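Type I polyketide synthase PikAII (PDB 3QP9) belongs to a modular polyketide synthase, in which this C2-type ketoreductase probably epimerises the alpha-methyl centre of the beta-keto intermediate without reducing the ketone. Local coordinates at residues 114-119 / 170-175; 153-158 / 193-198. One frame throughout, in Å; residues are numbered along the deposited sequence.

Contact 1: 114-119 / 170-175; sequences LAWDES and PAQAMV
A171 meets the 114-119 loop through its methyl, which lies against the carboxylate of E118, CB to OE1 at 3.8 Å. One residue on, Q172 carries most of the contact. Its CG packs on the backbone oxygen of A115 (3.4 Å from A115 O), and from there the chain runs straight out (chi2 -173°), carrying the amide past A115 to the carboxylate of E118. NE2 gives E118 OE2 an almost linear hydrogen bond of 3.2 Å; the donor sits above the carboxylate plane, while the acceptor lies nearly in the plane of the amide, the two planes being 74° apart. E118 comes to meet it with a chain bent at chi2 (-96°), and its OE2 is also held by OG of S169, the residue before P170. OE1 of the same carboxylate is buried here without a hydrogen-bonding partner. The other end of the amide, Q172 OE1, accepts from the backbone N of H156, which fixes the rotation of the group; the same oxygen lies 3.8 Å from W116 CD1, oblique to the indole. At V175 the contact turns apolar: CG2, placed beside the backbone N, rests on the methyl of A115 at 4.0 Å. The arrangement is typical of a Rossmann-like fold, in which the loop leaving the C-terminal end of one parallel strand, 109-112, packs against the start of the helix that follows the adjacent strand, 151-156.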
ATOM      1  N   LEU A 114     -12.045  13.025  -0.811  1.00 30.77           N
ATOM      2  CA  LEU A 114     -10.885  13.632  -1.542  1.00 31.75           C
ATOM      3  C   LEU A 114     -10.115  12.634  -2.401  1.00 33.92           C
ATOM      4  O   LEU A 114      -9.528  13.012  -3.402  1.00 34.55           O
ATOM      5  CB  LEU A 114      -9.873  14.346  -0.615  1.00 31.05           C
ATOM      6  CG  LEU A 114     -10.418  15.600   0.118  1.00 33.09           C
ATOM      7  CD1 LEU A 114      -9.405  16.095   1.131  1.00 27.49           C
ATOM      8  CD2 LEU A 114     -10.763  16.733  -0.953  1.00 32.75           C
ATOM      9  N   ALA A 115     -10.142  11.362  -2.011  1.00 32.09           N
ATOM     10  CA  ALA A 115      -9.400  10.336  -2.773  1.00 33.10           C
ATOM     11  C   ALA A 115      -9.942  10.173  -4.208  1.00 33.44           C
ATOM     12  O   ALA A 115      -9.207   9.699  -5.094  1.00 34.33           O
ATOM     13  CB  ALA A 115      -9.439   8.998  -1.969  1.00 30.68           C
ATOM     14  N   TRP A 116     -11.193  10.614  -4.434  1.00 33.10           N
ATOM     15  CA  TRP A 116     -11.821  10.458  -5.738  1.00 34.75           C
ATOM     16  C   TRP A 116     -11.171  11.328  -6.775  1.00 35.34           C
ATOM     17  O   TRP A 116     -11.320  11.051  -7.954  1.00 34.80           O
ATOM     18  CB  TRP A 116     -13.325  10.729  -5.746  1.00 34.47           C
ATOM     19  CG  TRP A 116     -14.067   9.814  -4.858  1.00 35.69           C
ATOM     20  CD1 TRP A 116     -13.549   8.834  -4.034  1.00 37.25           C
ATOM     21  CD2 TRP A 116     -15.467   9.795  -4.681  1.00 37.97           C
ATOM     22  NE1 TRP A 116     -14.582   8.204  -3.344  1.00 35.91           N
ATOM     23  CE2 TRP A 116     -15.761   8.797  -3.724  1.00 36.21           C
ATOM     24  CE3 TRP A 116     -16.506  10.549  -5.211  1.00 38.07           C
ATOM     25  CZ2 TRP A 116     -17.045   8.549  -3.298  1.00 38.65           C
ATOM     26  CZ3 TRP A 116     -17.791  10.304  -4.769  1.00 43.22           C
ATOM     27  CH2 TRP A 116     -18.053   9.272  -3.874  1.00 41.78           C
ATOM     28  N   ASP A 117     -10.412  12.320  -6.326  1.00 36.01           N
ATOM     29  CA  ASP A 117      -9.662  13.125  -7.234  1.00 38.67           C
ATOM     30  C   ASP A 117      -8.392  12.392  -7.706  1.00 38.38           C
ATOM     31  O   ASP A 117      -7.324  12.503  -7.122  1.00 37.31           O
ATOM     32  CB  ASP A 117      -9.332  14.489  -6.627  1.00 40.05           C
ATOM     33  CG  ASP A 117      -8.705  15.469  -7.664  1.00 44.91           C
ATOM     34  OD1 ASP A 117      -8.384  15.063  -8.807  1.00 45.20           O
ATOM     35  OD2 ASP A 117      -8.579  16.672  -7.337  1.00 51.17           O
ATOM     36  N   GLU A 118      -8.501  11.769  -8.857  1.00 38.15           N
ATOM     37  CA  GLU A 118      -7.367  11.077  -9.454  1.00 39.88           C
ATOM     38  C   GLU A 118      -6.501  11.897 -10.385  1.00 41.16           C
ATOM     39  O   GLU A 118      -5.597  11.359 -11.051  1.00 41.49           O
ATOM     40  CB  GLU A 118      -7.889   9.890 -10.240  1.00 37.73           C
ATOM     41  CG  GLU A 118      -8.867   9.123  -9.466  1.00 39.85           C
ATOM     42  CD  GLU A 118      -8.193   7.929  -8.776  1.00 47.75           C
ATOM     43  OE1 GLU A 118      -7.163   8.141  -8.031  1.00 47.33           O
ATOM     44  OE2 GLU A 118      -8.682   6.811  -9.060  1.00 38.50           O
ATOM     45  N   SER A 119      -6.757  13.189 -10.440  1.00 41.78           N
ATOM     46  CA  SER A 119      -6.035  14.054 -11.364  1.00 42.94           C
ATOM     47  C   SER A 119      -4.565  14.131 -11.019  1.00 41.57           C
ATOM     48  O   SER A 119      -4.187  14.027  -9.877  1.00 40.45           O
ATOM     49  CB  SER A 119      -6.666  15.476 -11.376  1.00 42.68           C
ATOM     50  OG  SER A 119      -6.400  16.121 -10.151  1.00 46.66           O
ATOM     51  N   PRO A 170      -5.461   1.742  -8.133  1.00 32.19           N
ATOM     52  CA  PRO A 170      -4.381   1.444  -7.296  1.00 30.84           C
ATOM     53  C   PRO A 170      -3.940   2.748  -6.652  1.00 30.56           C
ATOM     54  O   PRO A 170      -3.455   2.749  -5.501  1.00 27.53           O
ATOM     55  CB  PRO A 170      -3.350   0.906  -8.311  1.00 32.10           C
ATOM     56  CG  PRO A 170      -3.866   1.479  -9.654  1.00 33.55           C
ATOM     57  CD  PRO A 170      -5.240   1.186  -9.480  1.00 32.54           C
ATOM     58  N   ALA A 171      -4.167   3.877  -7.326  1.00 28.14           N
ATOM     59  CA  ALA A 171      -3.805   5.108  -6.636  1.00 29.30           C
ATOM     60  C   ALA A 171      -4.592   5.369  -5.366  1.00 27.49           C
ATOM     61  O   ALA A 171      -4.020   5.877  -4.383  1.00 27.29           O
ATOM     62  CB  ALA A 171      -3.902   6.344  -7.584  1.00 30.07           C
ATOM     63  N   GLN A 172      -5.871   5.013  -5.342  1.00 28.44           N
ATOM     64  CA  GLN A 172      -6.670   5.231  -4.089  1.00 28.42           C
ATOM     65  C   GLN A 172      -6.214   4.301  -2.950  1.00 28.45           C
ATOM     66  O   GLN A 172      -6.424   4.614  -1.793  1.00 26.45           O
ATOM     67  CB  GLN A 172      -8.172   5.132  -4.374  1.00 28.73           C
ATOM     68  CG  GLN A 172      -8.710   6.316  -5.218  1.00 29.11           C
ATOM     69  CD  GLN A 172     -10.175   6.305  -5.359  1.00 27.18           C
ATOM     70  OE1 GLN A 172     -10.880   6.102  -4.365  1.00 30.87           O
ATOM     71  NE2 GLN A 172     -10.694   6.609  -6.602  1.00 28.15           N
ATOM     72  N   ALA A 173      -5.666   3.114  -3.270  1.00 27.45           N
ATOM     73  CA  ALA A 173      -5.087   2.259  -2.178  1.00 24.18           C
ATOM     74  C   ALA A 173      -4.020   3.023  -1.411  1.00 26.50           C
ATOM     75  O   ALA A 173      -3.739   2.614  -0.313  1.00 24.68           O
ATOM     76  CB  ALA A 173      -4.460   0.930  -2.735  1.00 24.25           C
ATOM     77  N   MET A 174      -3.402   4.099  -1.983  1.00 27.13           N
ATOM     78  CA  MET A 174      -2.338   4.868  -1.219  1.00 28.11           C
ATOM     79  C   MET A 174      -2.957   5.615  -0.062  1.00 28.64           C
ATOM     80  O   MET A 174      -2.322   5.813   0.972  1.00 28.82           O
ATOM     81  CB  MET A 174      -1.560   5.867  -2.089  1.00 29.01           C
ATOM     82  CG  MET A 174      -0.932   5.163  -3.267  1.00 31.18           C
ATOM     83  SD  MET A 174       0.403   6.027  -4.063  1.00 37.18           S
ATOM     84  CE  MET A 174      -0.605   7.242  -4.935  1.00 31.54           C
ATOM     85  N   VAL A 175      -4.217   6.008  -0.191  1.00 28.00           N
ATOM     86  CA  VAL A 175      -4.898   6.557   0.958  1.00 27.89           C
ATOM     87  C   VAL A 175      -5.119   5.532   2.078  1.00 26.40           C
ATOM     88  O   VAL A 175      -5.022   5.851   3.274  1.00 26.08           O
ATOM     89  CB  VAL A 175      -6.207   7.165   0.522  1.00 30.18           C
ATOM     90  CG1 VAL A 175      -7.105   7.409   1.736  1.00 32.95           C
ATOM     91  CG2 VAL A 175      -5.878   8.414  -0.259  1.00 29.97           C
TER

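Contact 2: 153-158 / 193-198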
ATOM      1  N   CYS A 153     -12.409   8.115   5.509  1.00 28.41           N
ATOM      2  CA  CYS A 153     -11.973   8.368   4.108  1.00 28.57           C
ATOM      3  C   CYS A 153     -12.556   7.317   3.220  1.00 28.88           C
ATOM      4  O   CYS A 153     -12.386   6.156   3.468  1.00 27.78           O
ATOM      5  CB  CYS A 153     -10.425   8.372   3.983  1.00 27.42           C
ATOM      6  SG  CYS A 153      -9.671   9.764   4.877  1.00 31.89           S
ATOM      7  N   VAL A 154     -13.294   7.729   2.210  1.00 29.02           N
ATOM      8  CA  VAL A 154     -13.975   6.796   1.335  1.00 29.73           C
ATOM      9  C   VAL A 154     -13.257   6.696   0.013  1.00 31.51           C
ATOM     10  O   VAL A 154     -12.884   7.731  -0.575  1.00 33.75           O
ATOM     11  CB  VAL A 154     -15.440   7.190   1.191  1.00 31.82           C
ATOM     12  CG1 VAL A 154     -16.180   6.287   0.187  1.00 29.86           C
ATOM     13  CG2 VAL A 154     -16.165   7.081   2.599  1.00 34.04           C
ATOM     14  N   THR A 155     -13.017   5.447  -0.475  1.00 30.24           N
ATOM     15  CA  THR A 155     -12.398   5.245  -1.756  1.00 28.99           C
ATOM     16  C   THR A 155     -13.362   4.417  -2.601  1.00 29.95           C
ATOM     17  O   THR A 155     -14.376   3.990  -2.108  1.00 28.63           O
ATOM     18  CB  THR A 155     -11.049   4.467  -1.622  1.00 28.69           C
ATOM     19  OG1 THR A 155     -11.301   3.205  -0.935  1.00 28.63           O
ATOM     20  CG2 THR A 155      -9.975   5.325  -0.880  1.00 30.65           C
ATOM     21  N   HIS A 156     -13.060   4.215  -3.894  1.00 30.83           N
ATOM     22  CA  HIS A 156     -13.807   3.240  -4.757  1.00 29.99           C
ATOM     23  C   HIS A 156     -12.780   2.541  -5.596  1.00 28.45           C
ATOM     24  O   HIS A 156     -11.889   3.185  -6.134  1.00 28.79           O
ATOM     25  CB  HIS A 156     -14.910   3.940  -5.642  1.00 31.46           C
ATOM     26  CG  HIS A 156     -14.390   4.994  -6.563  1.00 35.65           C
ATOM     27  ND1 HIS A 156     -14.078   4.732  -7.882  1.00 35.45           N
ATOM     28  CD2 HIS A 156     -14.133   6.324  -6.366  1.00 36.40           C
ATOM     29  CE1 HIS A 156     -13.622   5.838  -8.456  1.00 35.98           C
ATOM     30  NE2 HIS A 156     -13.638   6.819  -7.558  1.00 35.77           N
ATOM     31  N   GLY A 157     -12.882   1.221  -5.697  1.00 28.54           N
ATOM     32  CA  GLY A 157     -11.931   0.416  -6.511  1.00 27.36           C
ATOM     33  C   GLY A 157     -10.522   0.286  -5.900  1.00 27.97           C
ATOM     34  O   GLY A 157      -9.605  -0.111  -6.586  1.00 29.34           O
ATOM     35  N   ALA A 158     -10.331   0.676  -4.645  1.00 26.09           N
ATOM     36  CA  ALA A 158      -9.021   0.633  -4.046  1.00 26.30           C
ATOM     37  C   ALA A 158      -8.491  -0.743  -3.515  1.00 24.66           C
ATOM     38  O   ALA A 158      -7.262  -0.908  -3.337  1.00 23.38           O
ATOM     39  CB  ALA A 158      -8.864   1.757  -2.976  1.00 24.96           C
ATOM     40  N   LEU A 193     -11.713   3.625   7.113  1.00 24.70           N
ATOM     41  CA  LEU A 193     -11.510   3.631   5.700  1.00 24.78           C
ATOM     42  C   LEU A 193     -12.591   2.785   5.165  1.00 23.77           C
ATOM     43  O   LEU A 193     -12.921   1.779   5.769  1.00 24.94           O
ATOM     44  CB  LEU A 193     -10.166   3.004   5.340  1.00 25.27           C
ATOM     45  CG  LEU A 193      -8.910   3.809   5.607  1.00 24.49           C
ATOM     46  CD1 LEU A 193      -7.601   2.943   5.885  1.00 18.98           C
ATOM     47  CD2 LEU A 193      -8.640   4.776   4.342  1.00 21.70           C
ATOM     48  N   ILE A 194     -13.225   3.223   4.087  1.00 23.47           N
ATOM     49  CA  ILE A 194     -14.317   2.465   3.499  1.00 25.09           C
ATOM     50  C   ILE A 194     -14.129   2.453   2.024  1.00 26.62           C
ATOM     51  O   ILE A 194     -14.032   3.510   1.447  1.00 25.12           O
ATOM     52  CB  ILE A 194     -15.661   3.098   3.805  1.00 26.54           C
ATOM     53  CG1 ILE A 194     -15.847   3.230   5.317  1.00 29.54           C
ATOM     54  CG2 ILE A 194     -16.789   2.275   3.093  1.00 27.01           C
ATOM     55  CD1 ILE A 194     -17.062   4.001   5.775  1.00 23.49           C
ATOM     56  N   ASP A 195     -14.186   1.271   1.369  1.00 26.52           N
ATOM     57  CA  ASP A 195     -14.031   1.265  -0.091  1.00 27.98           C
ATOM     58  C   ASP A 195     -15.345   0.844  -0.752  1.00 29.68           C
ATOM     59  O   ASP A 195     -15.852  -0.223  -0.448  1.00 28.92           O
ATOM     60  CB  ASP A 195     -12.925   0.269  -0.481  1.00 27.60           C
ATOM     61  CG  ASP A 195     -12.642   0.250  -1.978  1.00 31.58           C
ATOM     62  OD1 ASP A 195     -12.934  -0.809  -2.599  1.00 34.20           O
ATOM     63  OD2 ASP A 195     -12.257   1.324  -2.508  1.00 31.03           O
ATOM     64  N   LEU A 196     -15.846   1.675  -1.662  1.00 29.76           N
ATOM     65  CA  LEU A 196     -17.111   1.487  -2.353  1.00 33.22           C
ATOM     66  C   LEU A 196     -16.771   0.713  -3.571  1.00 34.47           C
ATOM     67  O   LEU A 196     -15.606   0.620  -3.900  1.00 33.74           O
ATOM     68  CB  LEU A 196     -17.762   2.836  -2.708  1.00 32.89           C
ATOM     69  CG  LEU A 196     -18.225   3.575  -1.453  1.00 34.59           C
ATOM     70  CD1 LEU A 196     -18.640   5.008  -1.769  1.00 35.71           C
ATOM     71  CD2 LEU A 196     -19.350   2.882  -0.696  1.00 30.72           C
ATOM     72  N   PRO A 197     -17.762   0.038  -4.165  1.00 38.73           N
ATOM     73  CA  PRO A 197     -17.477  -0.762  -5.367  1.00 42.57           C
ATOM     74  C   PRO A 197     -16.913   0.167  -6.464  1.00 47.09           C
ATOM     75  O   PRO A 197     -17.416   1.314  -6.585  1.00 48.30           O
ATOM     76  CB  PRO A 197     -18.856  -1.277  -5.794  1.00 43.61           C
ATOM     77  CG  PRO A 197     -19.781  -1.180  -4.572  1.00 39.19           C
ATOM     78  CD  PRO A 197     -19.182   0.008  -3.734  1.00 38.02           C
ATOM     79  N   SER A 198     -15.952  -0.299  -7.283  1.00 49.61           N
ATOM     80  CA  SER A 198     -15.320   0.597  -8.314  1.00 52.39           C
ATOM     81  C   SER A 198     -16.263   1.659  -8.902  1.00 53.83           C
ATOM     82  O   SER A 198     -15.837   2.775  -9.132  1.00 54.50           O
ATOM     83  CB  SER A 198     -14.668  -0.169  -9.473  1.00 52.67           C
ATOM     84  OG  SER A 198     -13.842  -1.222  -9.007  1.00 55.74           O
TER
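T155 and D195, paired across two parallel strands, turn their side chains to the same face of the sheet and meet at about a right angle. T155 OG1 donates to D195 OD2 over 2.6 Å, using the anti lone pair of that oxygen, and T155 OG1 is also hydrogen-bonded to W176 NE1. The aspartate extends with CG anti to its backbone N (chi1 -177°), which carries OD2 to the backbone of the loop after strand 151-156; there A158 N adds a second bond of 2.9 Å from above the carboxylate plane. Two donors thus grip one buried oxygen, and OD1 forms a salt bridge with R224, which would favour the charged carboxylate. Further back on this face, C153 CB touches L193 CD2. V154, I194, H156 and L196 point to the other face. V154 CG1 and L196 CD1 are pressed to 3.4 Å, tighter than usual for two methyls, with the side chains slanting across each other. H156 turns its ring toward the chain beyond L196, and ND1 donates a bent bond to S198 O, which lies 32° out of the ring plane. Between the strands the backbone bonds follow the parallel pattern, I194 N to C153 O and T155 N to I194 O. L196 N reaches T155 O nearly straight, at 2.8 Å. A weak bond from G157 N to L196 O continues the pattern. Helix 170-185 covers the T155 and D195 face through Q172 and W176, helix 202-212 packs on I194 and L196, and strands 109-112 and 220-224 flank the pair.

From the N terminus, the chain leaves strand 109-112 into the 114-119 loop, passes through helix 130-144 and strand 151-156, and returns at helix 170-185, where contact 1 closes a loop of 50 intervening residues. Contact 2 opens inside that loop, at 153-158, and closes beyond it, at 193-198, with 34 residues between, so the two cross rather than nest. Contact 2 joins the two strands of the beta-alpha-beta unit 151-156, 170-185, 190-196; contact 1 ties the unit's helix to the loop after the preceding strand. Their centres lie about 9 Å apart, and W116 meets H156 edge-to-face between them.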